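Local coordinates for Co-chaperone DjlA N-terminal domain-containing protein (Porphyromonas gingivalis, PDB 2H5N) that is of unknown function but binds a magnesium ion and adopts an all-helical TerB-family fold, perhaps akin to the DjlA co-chaperone N-terminal domain, at residues A20-K23 / M24-S27; F50-Q54 / D55-L59; D65-A69 / S70-A74; S89-G92 / V93-A96. One frame throughout, in Å; residues are numbered along the deposited sequence.

Contact 1: residues A20-K23 / M24-S27; sequences AIIK and MAKS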
# COMPACT_ATOMS: atom_id res chain seq x y z
N ALA A 20 6.76 -16.84 2.24
CA ALA A 20 5.30 -16.92 2.16
C ALA A 20 4.59 -16.45 3.42
O ALA A 20 3.57 -15.74 3.35
CB ALA A 20 4.86 -18.36 1.80
N ILE A 21 5.10 -16.89 4.58
CA ILE A 21 4.58 -16.47 5.87
C ILE A 21 4.60 -14.95 6.03
O ILE A 21 3.57 -14.32 6.32
CB ILE A 21 5.37 -17.16 7.04
CG1 ILE A 21 5.06 -18.68 7.03
CG2 ILE A 21 5.05 -16.48 8.42
CD1 ILE A 21 5.97 -19.51 7.91
N ILE A 22 5.75 -14.37 5.77
CA ILE A 22 5.90 -12.93 5.88
C ILE A 22 5.06 -12.13 4.84
O ILE A 22 4.52 -11.08 5.18
CB ILE A 22 7.42 -12.48 6.04
CG1 ILE A 22 7.48 -11.10 6.67
CG2 ILE A 22 8.18 -12.44 4.72
CD1 ILE A 22 7.02 -11.06 8.13
N LYS A 23 4.88 -12.66 3.63
CA LYS A 23 3.99 -12.09 2.60
C LYS A 23 2.50 -12.12 3.05
O LYS A 23 1.73 -11.18 2.80
CB LYS A 23 4.19 -12.87 1.28
CG LYS A 23 3.43 -12.40 0.02
CD LYS A 23 3.83 -10.97 -0.37
CE LYS A 23 3.55 -10.61 -1.84
NZ LYS A 23 4.62 -9.68 -2.45
N MET A 24 2.10 -13.18 3.74
CA MET A 24 0.74 -13.25 4.28
C MET A 24 0.52 -12.19 5.37
O MET A 24 -0.52 -11.53 5.39
CB MET A 24 0.38 -14.67 4.75
CG MET A 24 0.30 -15.71 3.56
SD MET A 24 -1.04 -15.36 2.37
CE MET A 24 -0.17 -14.30 1.19
N ALA A 25 1.53 -12.00 6.20
CA ALA A 25 1.51 -11.04 7.30
C ALA A 25 1.47 -9.60 6.81
O ALA A 25 0.70 -8.79 7.32
CB ALA A 25 2.73 -11.26 8.20
N LYS A 26 2.31 -9.29 5.82
CA LYS A 26 2.21 -8.02 5.10
C LYS A 26 0.82 -7.74 4.47
O LYS A 26 0.26 -6.64 4.59
CB LYS A 26 3.29 -7.97 4.03
CG LYS A 26 4.66 -7.46 4.54
CD LYS A 26 5.68 -7.53 3.40
CE LYS A 26 7.02 -7.07 3.86
NZ LYS A 26 7.99 -6.75 2.73
N SER A 27 0.28 -8.72 3.77
CA SER A 27 -0.98 -8.56 3.08
C SER A 27 -2.07 -8.27 4.10
O SER A 27 -2.89 -7.38 3.90
CB SER A 27 -1.32 -9.81 2.27
OG SER A 27 -0.24 -10.20 1.42
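Helix 15-30 runs through the middle of this all-helical TerB-family fold, and residues 20-27 are two of its turns, where Ser27 reaches back to Lys23. Its hydroxyl OG lies 2.6 Å from Lys23 O and donates to it, while Ser27 N reaches the same oxygen at 3.0 Å. The two donors come from opposite faces of the carbonyl plane, so one oxygen is gripped twice. OG gets there because it stands beside its own backbone N (chi1 -51°), the position that faces the preceding turn. Lys26 N to Ile22 O, at 2.9 Å, is almost straight at 175°. Met24 folds back over the backbone of the turn before it, with CG 3.3 Å from Ala20 O and CE 3.9 Å from Lys23 C. On another side of the helix the apolar Ile22 CD1 approaches Ala25 CB at 4.3 Å; both also meet Met43 of helix 37-47, in the core. The Lys23 chain leaves with CG anti to the backbone N (chi1 -176°) and bends farther out, where NZ hydrogen-bonds Ser64 O and Ile67 O. Met24 and Ser27 pack on Leu115 and Leu111 of the second subunit.

Contact 2: residues F50-Q54 / D55-L59; sequences FGILQ and DQVDL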
# COMPACT_ATOMS: atom_id res chain seq x y z
N PHE A 50 10.09 -18.45 14.20
CA PHE A 50 10.07 -19.43 13.10
C PHE A 50 11.43 -20.06 12.82
O PHE A 50 11.55 -20.93 11.94
CB PHE A 50 9.47 -18.83 11.84
CG PHE A 50 7.97 -18.74 11.88
CD1 PHE A 50 7.19 -19.83 11.53
CD2 PHE A 50 7.35 -17.57 12.30
CE1 PHE A 50 5.80 -19.75 11.55
CE2 PHE A 50 5.96 -17.48 12.35
CZ PHE A 50 5.18 -18.57 11.98
N GLY A 51 12.44 -19.59 13.54
CA GLY A 51 13.72 -20.26 13.63
C GLY A 51 14.82 -19.67 12.80
O GLY A 51 15.70 -20.38 12.33
N ILE A 52 14.78 -18.36 12.62
CA ILE A 52 15.84 -17.67 11.88
C ILE A 52 16.62 -16.71 12.77
O ILE A 52 16.11 -16.27 13.80
CB ILE A 52 15.32 -16.85 10.67
CG1 ILE A 52 14.34 -15.75 11.13
CG2 ILE A 52 14.81 -17.78 9.60
CD1 ILE A 52 12.86 -16.10 10.95
N LEU A 53 17.84 -16.38 12.33
CA LEU A 53 18.66 -15.35 12.97
C LEU A 53 18.28 -13.94 12.49
O LEU A 53 17.86 -13.76 11.33
CB LEU A 53 20.14 -15.65 12.72
CG LEU A 53 20.90 -16.37 13.83
CD1 LEU A 53 22.01 -15.47 14.42
CD2 LEU A 53 19.98 -16.92 14.95
N GLN A 54 18.43 -12.95 13.37
CA GLN A 54 17.91 -11.60 13.17
C GLN A 54 18.39 -11.00 11.85
O GLN A 54 17.64 -10.32 11.17
CB GLN A 54 18.29 -10.71 14.35
CG GLN A 54 17.40 -9.49 14.60
CD GLN A 54 17.54 -8.99 16.05
OE1 GLN A 54 17.53 -9.80 16.99
NE2 GLN A 54 17.69 -7.67 16.23
N ASP A 55 19.63 -11.31 11.49
CA ASP A 55 20.30 -10.79 10.29
C ASP A 55 19.90 -11.48 8.99
O ASP A 55 20.39 -11.11 7.93
CB ASP A 55 21.82 -10.89 10.46
CG ASP A 55 22.27 -12.26 10.91
OD1 ASP A 55 22.16 -13.23 10.11
OD2 ASP A 55 22.71 -12.39 12.07
N GLN A 56 19.04 -12.49 9.08
CA GLN A 56 18.42 -13.13 7.91
C GLN A 56 17.06 -12.54 7.63
O GLN A 56 16.52 -12.71 6.55
CB GLN A 56 18.24 -14.64 8.13
CG GLN A 56 19.55 -15.44 8.27
CD GLN A 56 19.31 -16.93 8.59
OE1 GLN A 56 18.69 -17.28 9.61
NE2 GLN A 56 19.84 -17.82 7.73
N VAL A 57 16.50 -11.85 8.63
CA VAL A 57 15.13 -11.34 8.54
C VAL A 57 15.02 -10.34 7.38
O VAL A 57 14.10 -10.44 6.57
CB VAL A 57 14.63 -10.77 9.91
CG1 VAL A 57 13.43 -9.83 9.74
CG2 VAL A 57 14.27 -11.92 10.87
N ASP A 58 15.97 -9.43 7.28
CA ASP A 58 15.85 -8.34 6.30
C ASP A 58 15.78 -8.89 4.85
O ASP A 58 14.96 -8.44 4.06
CB ASP A 58 16.90 -7.24 6.52
CG ASP A 58 16.46 -6.19 7.58
OD1 ASP A 58 15.25 -5.86 7.70
OD2 ASP A 58 17.35 -5.66 8.29
N LEU A 59 16.59 -9.90 4.54
CA LEU A 59 16.61 -10.46 3.18
C LEU A 59 15.42 -11.36 2.83
O LEU A 59 15.07 -11.53 1.65
CB LEU A 59 17.91 -11.22 2.92
CG LEU A 59 19.21 -10.44 2.75
CD1 LEU A 59 20.34 -11.45 2.57
CD2 LEU A 59 19.19 -9.42 1.59
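Ile52 lies against two side chains of the following helix at once: its CB is 3.6 Å from Gln56 OE1, and its CG1 is 3.8 Å from Val57 CG2, where the two branched chains cross at about a right angle. CG1 sits between the backbone N and the carbonyl carbon (chi1 61°), and this rotation is what sets it against the valine. Gln56 does the polar work. From CG on its chain is extended, leading back past the start of the helix, and OE1 takes the N-H of Leu53 at 3.0 Å. That bond is in the amide plane, on a lone pair, and fairly straight at 161°. In return Gln56 N donates to Leu53 O at 2.8 Å, so the two residues are tied by a reciprocal pair of bonds, side chain to backbone and backbone to backbone. Here the loop after helix 37-47 turns into helix 54-64, and the glutamine spans the entry to its first turn. Val57 N follows with a bond to Gln54 O at 3.2 Å. On the surface, Leu53 and Asp55 run side by side and point the same way, with Leu53 CD1 3.9 Å from Asp55 OD2. Most of this is exposed, but Val57 is buried and also touches Met48, and Ile52 packs on Leu18 of helix 15-30. Farther along the helix, Asp58 meets Ala38 of the third subunit.

Contact 3: residues D65-A69 / S70-A74; sequences DSIEA and SQAVA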
# COMPACT_ATOMS: atom_id res chain seq x y z
N ASP A 65 8.90 -9.45 -1.57
CA ASP A 65 8.49 -8.52 -2.63
C ASP A 65 8.64 -9.11 -4.04
O ASP A 65 8.09 -8.57 -4.99
CB ASP A 65 9.25 -7.18 -2.57
CG ASP A 65 9.26 -6.55 -1.19
OD1 ASP A 65 8.19 -6.42 -0.55
OD2 ASP A 65 10.36 -6.16 -0.74
N SER A 66 9.41 -10.17 -4.20
CA SER A 66 9.58 -10.76 -5.53
C SER A 66 8.61 -11.92 -5.78
O SER A 66 8.65 -12.54 -6.85
CB SER A 66 11.02 -11.22 -5.76
OG SER A 66 11.32 -12.37 -4.98
N ILE A 67 7.76 -12.23 -4.80
CA ILE A 67 6.79 -13.28 -5.02
C ILE A 67 5.37 -12.77 -4.96
O ILE A 67 5.07 -11.82 -4.25
CB ILE A 67 6.95 -14.53 -4.10
CG1 ILE A 67 6.70 -14.18 -2.63
CG2 ILE A 67 8.27 -15.32 -4.45
CD1 ILE A 67 5.86 -15.25 -1.87
N GLU A 68 4.51 -13.41 -5.73
CA GLU A 68 3.09 -13.14 -5.73
C GLU A 68 2.40 -13.61 -4.43
O GLU A 68 2.65 -14.71 -3.92
CB GLU A 68 2.46 -13.86 -6.92
CG GLU A 68 2.99 -13.43 -8.30
CD GLU A 68 2.70 -11.98 -8.60
OE1 GLU A 68 1.54 -11.55 -8.38
OE2 GLU A 68 3.64 -11.26 -9.05
N ALA A 69 1.46 -12.80 -3.94
CA ALA A 69 0.65 -13.22 -2.79
C ALA A 69 -0.01 -14.57 -3.07
O ALA A 69 -0.10 -15.41 -2.18
CB ALA A 69 -0.39 -12.12 -2.38
N SER A 70 -0.42 -14.82 -4.30
CA SER A 70 -1.12 -16.08 -4.62
C SER A 70 -0.22 -17.31 -4.48
O SER A 70 -0.66 -18.40 -4.11
CB SER A 70 -1.77 -16.00 -6.01
OG SER A 70 -0.83 -15.62 -6.99
N GLN A 71 1.07 -17.13 -4.73
CA GLN A 71 2.04 -18.19 -4.57
C GLN A 71 2.34 -18.50 -3.12
O GLN A 71 2.55 -19.67 -2.75
CB GLN A 71 3.34 -17.81 -5.30
CG GLN A 71 4.51 -18.75 -5.07
CD GLN A 71 4.30 -20.18 -5.54
OE1 GLN A 71 3.31 -20.53 -6.23
NE2 GLN A 71 5.25 -21.04 -5.18
N ALA A 72 2.35 -17.46 -2.28
CA ALA A 72 2.51 -17.65 -0.82
C ALA A 72 1.34 -18.47 -0.27
O ALA A 72 1.52 -19.33 0.57
CB ALA A 72 2.61 -16.28 -0.09
N VAL A 73 0.13 -18.18 -0.73
CA VAL A 73 -1.06 -18.95 -0.35
C VAL A 73 -0.89 -20.45 -0.68
O VAL A 73 -1.06 -21.31 0.20
CB VAL A 73 -2.34 -18.41 -1.04
CG1 VAL A 73 -3.56 -19.36 -0.81
CG2 VAL A 73 -2.68 -16.92 -0.60
N ALA A 74 -0.57 -20.77 -1.94
CA ALA A 74 -0.25 -22.16 -2.38
C ALA A 74 0.79 -22.85 -1.47
O ALA A 74 0.65 -24.03 -1.09
CB ALA A 74 0.26 -22.14 -3.80
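The close-packed side of this turn is made by Ile67 and Ala72, whose CD1 and CB meet at 3.8 Å; the other side, with Glu68 and Gln71, is exposed. Ile67 holds CG1 between its backbone N and carbonyl carbon (chi1 65°), which swings CD1 over the first turn of the helix to the alanine methyl. The pair continues inward: Ile67 touches Thr19, and Ala72 touches Ala20 and Met24, all three on helix 15-30. Between the two sides runs the backbone. Glu68 occupies the N-cap position of helix 69-77, at the end of the loop that follows helix 54-64, and its carbonyl oxygen starts the helical ladder. Ala72 N donates to Glu68 O at 3.2 Å, while Gln71 N makes only a weak bond to the same oxygen, bent to 128°. One step on, Val73 N donates to Ala69 O at 3.1 Å, and the same carbonyl is also brushed by Val73 CG2 at 3.4 Å. Toward solvent the side-chain contacts are sparser. Ser70 OG merely rests 3.7 Å from Glu68 CB, and the Glu68 chain, bent at chi2, leads its carboxylate away from the helix. Gln71 likewise has only its CB near the turn, 3.5 Å from Glu68 O, its amide end leading off. Ala69, Ser70 and Val73 pack on Thr114, Ala77 and Val73 of the second subunit.

Contact 4: residues S89-G92 / V93-A96; sequences SYLG and VIMA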
# COMPACT_ATOMS: atom_id res chain seq x y z
N SER A 89 -1.45 -18.93 14.35
CA SER A 89 -1.27 -18.35 15.68
C SER A 89 -0.51 -17.06 15.53
O SER A 89 -0.88 -16.06 16.13
CB SER A 89 -0.59 -19.32 16.67
OG SER A 89 -1.30 -20.55 16.69
N TYR A 90 0.50 -17.09 14.69
CA TYR A 90 1.35 -15.96 14.36
C TYR A 90 0.55 -14.80 13.76
O TYR A 90 0.67 -13.65 14.18
CB TYR A 90 2.43 -16.41 13.36
CG TYR A 90 3.22 -15.29 12.72
CD1 TYR A 90 4.01 -14.45 13.50
CD2 TYR A 90 3.17 -15.05 11.32
CE1 TYR A 90 4.73 -13.43 12.94
CE2 TYR A 90 3.92 -14.03 10.75
CZ TYR A 90 4.70 -13.22 11.56
OH TYR A 90 5.46 -12.18 11.04
N LEU A 91 -0.32 -15.12 12.80
CA LEU A 91 -1.11 -14.10 12.17
C LEU A 91 -2.06 -13.48 13.19
O LEU A 91 -2.27 -12.28 13.17
CB LEU A 91 -1.81 -14.62 10.92
CG LEU A 91 -0.88 -14.93 9.72
CD1 LEU A 91 -1.65 -15.70 8.69
CD2 LEU A 91 -0.25 -13.65 9.09
N GLY A 92 -2.54 -14.29 14.12
CA GLY A 92 -3.48 -13.87 15.11
C GLY A 92 -2.93 -12.97 16.17
O GLY A 92 -3.66 -12.09 16.67
N VAL A 93 -1.67 -13.16 16.53
CA VAL A 93 -1.05 -12.30 17.53
C VAL A 93 -0.55 -10.97 16.99
O VAL A 93 -0.38 -10.04 17.77
CB VAL A 93 0.11 -13.00 18.31
CG1 VAL A 93 -0.34 -14.37 18.84
CG2 VAL A 93 1.33 -13.11 17.45
N ILE A 94 -0.30 -10.88 15.67
CA ILE A 94 0.17 -9.61 15.06
C ILE A 94 -0.78 -8.44 15.33
O ILE A 94 -0.33 -7.35 15.72
CB ILE A 94 0.47 -9.76 13.56
CG1 ILE A 94 1.80 -10.46 13.38
CG2 ILE A 94 0.46 -8.37 12.83
CD1 ILE A 94 2.01 -11.04 11.97
N MET A 95 -2.08 -8.66 15.16
CA MET A 95 -3.02 -7.57 15.33
C MET A 95 -3.62 -7.48 16.75
O MET A 95 -4.36 -6.54 17.04
CB MET A 95 -4.09 -7.55 14.21
CG MET A 95 -3.51 -7.31 12.77
SD MET A 95 -4.83 -7.22 11.58
CE MET A 95 -5.51 -8.83 11.88
N ALA A 96 -3.29 -8.43 17.62
CA ALA A 96 -3.78 -8.36 18.99
C ALA A 96 -3.04 -7.27 19.75
O ALA A 96 -1.85 -7.03 19.52
CB ALA A 96 -3.67 -9.73 19.72
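Ser89 opens the last turns of helix 81-94 in this TerB-family helical fold, and its carbonyl oxygen accepts from Val93 N at 3.0 Å. Val93 CG1 also comes to 3.2 Å from Ser89 O. The hydroxyl of Ser89 is engaged elsewhere, with Lys85 O and Asn129 ND2. Tyr90 comes next, where CG anti to the backbone N (chi1 169°) leans the ring outward and on toward Ile94. Its carbonyl accepts from Ile94 N at 3.3 Å and more weakly from Val93 N. OH bonds to Met43 O of helix 37-47, fixing the far end of the ring. Leu91 packs on Trp109 and Ile112 of helix 103-116 and meets Ile94 loosely, CD2 to CD1 at 4.5 Å. At Gly92 the helix is near its end: Ala96 CB stands 3.9 Å from Gly92 O as the chain leaves for the next loop. Ile94 also touches Val29, one of the residues at the magnesium ion, and the side chain of Met95 is about 7 Å from that ion. The methyl Ile94 CD1 makes a CH-pi contact over one face of Tyr90, 3.8 Å from the ring centroid and 22° off its normal.

The four contacts follow one another along the chain without overlap, on or at the start of four helices of one TerB-family fold. Contact 1, on the central helix 15-30, touches all the others: its centre is about 8 Å from that of contact 3, 12 Å from contact 4 and 15 Å from contact 2. Contacts 2 and 3 begin helices 54-64 and 69-77, and contact 4 ends helix 81-94. Contacts 3 and 4, with centres about 20 Å apart, do not touch, whereas Phe50 of contact 2 stacks edge-to-face on Tyr90 of contact 4. Contacts 1 and 3 both meet the second subunit and contact 2 meets the third; contact 4 touches no other chain and lies inside, near the magnesium site.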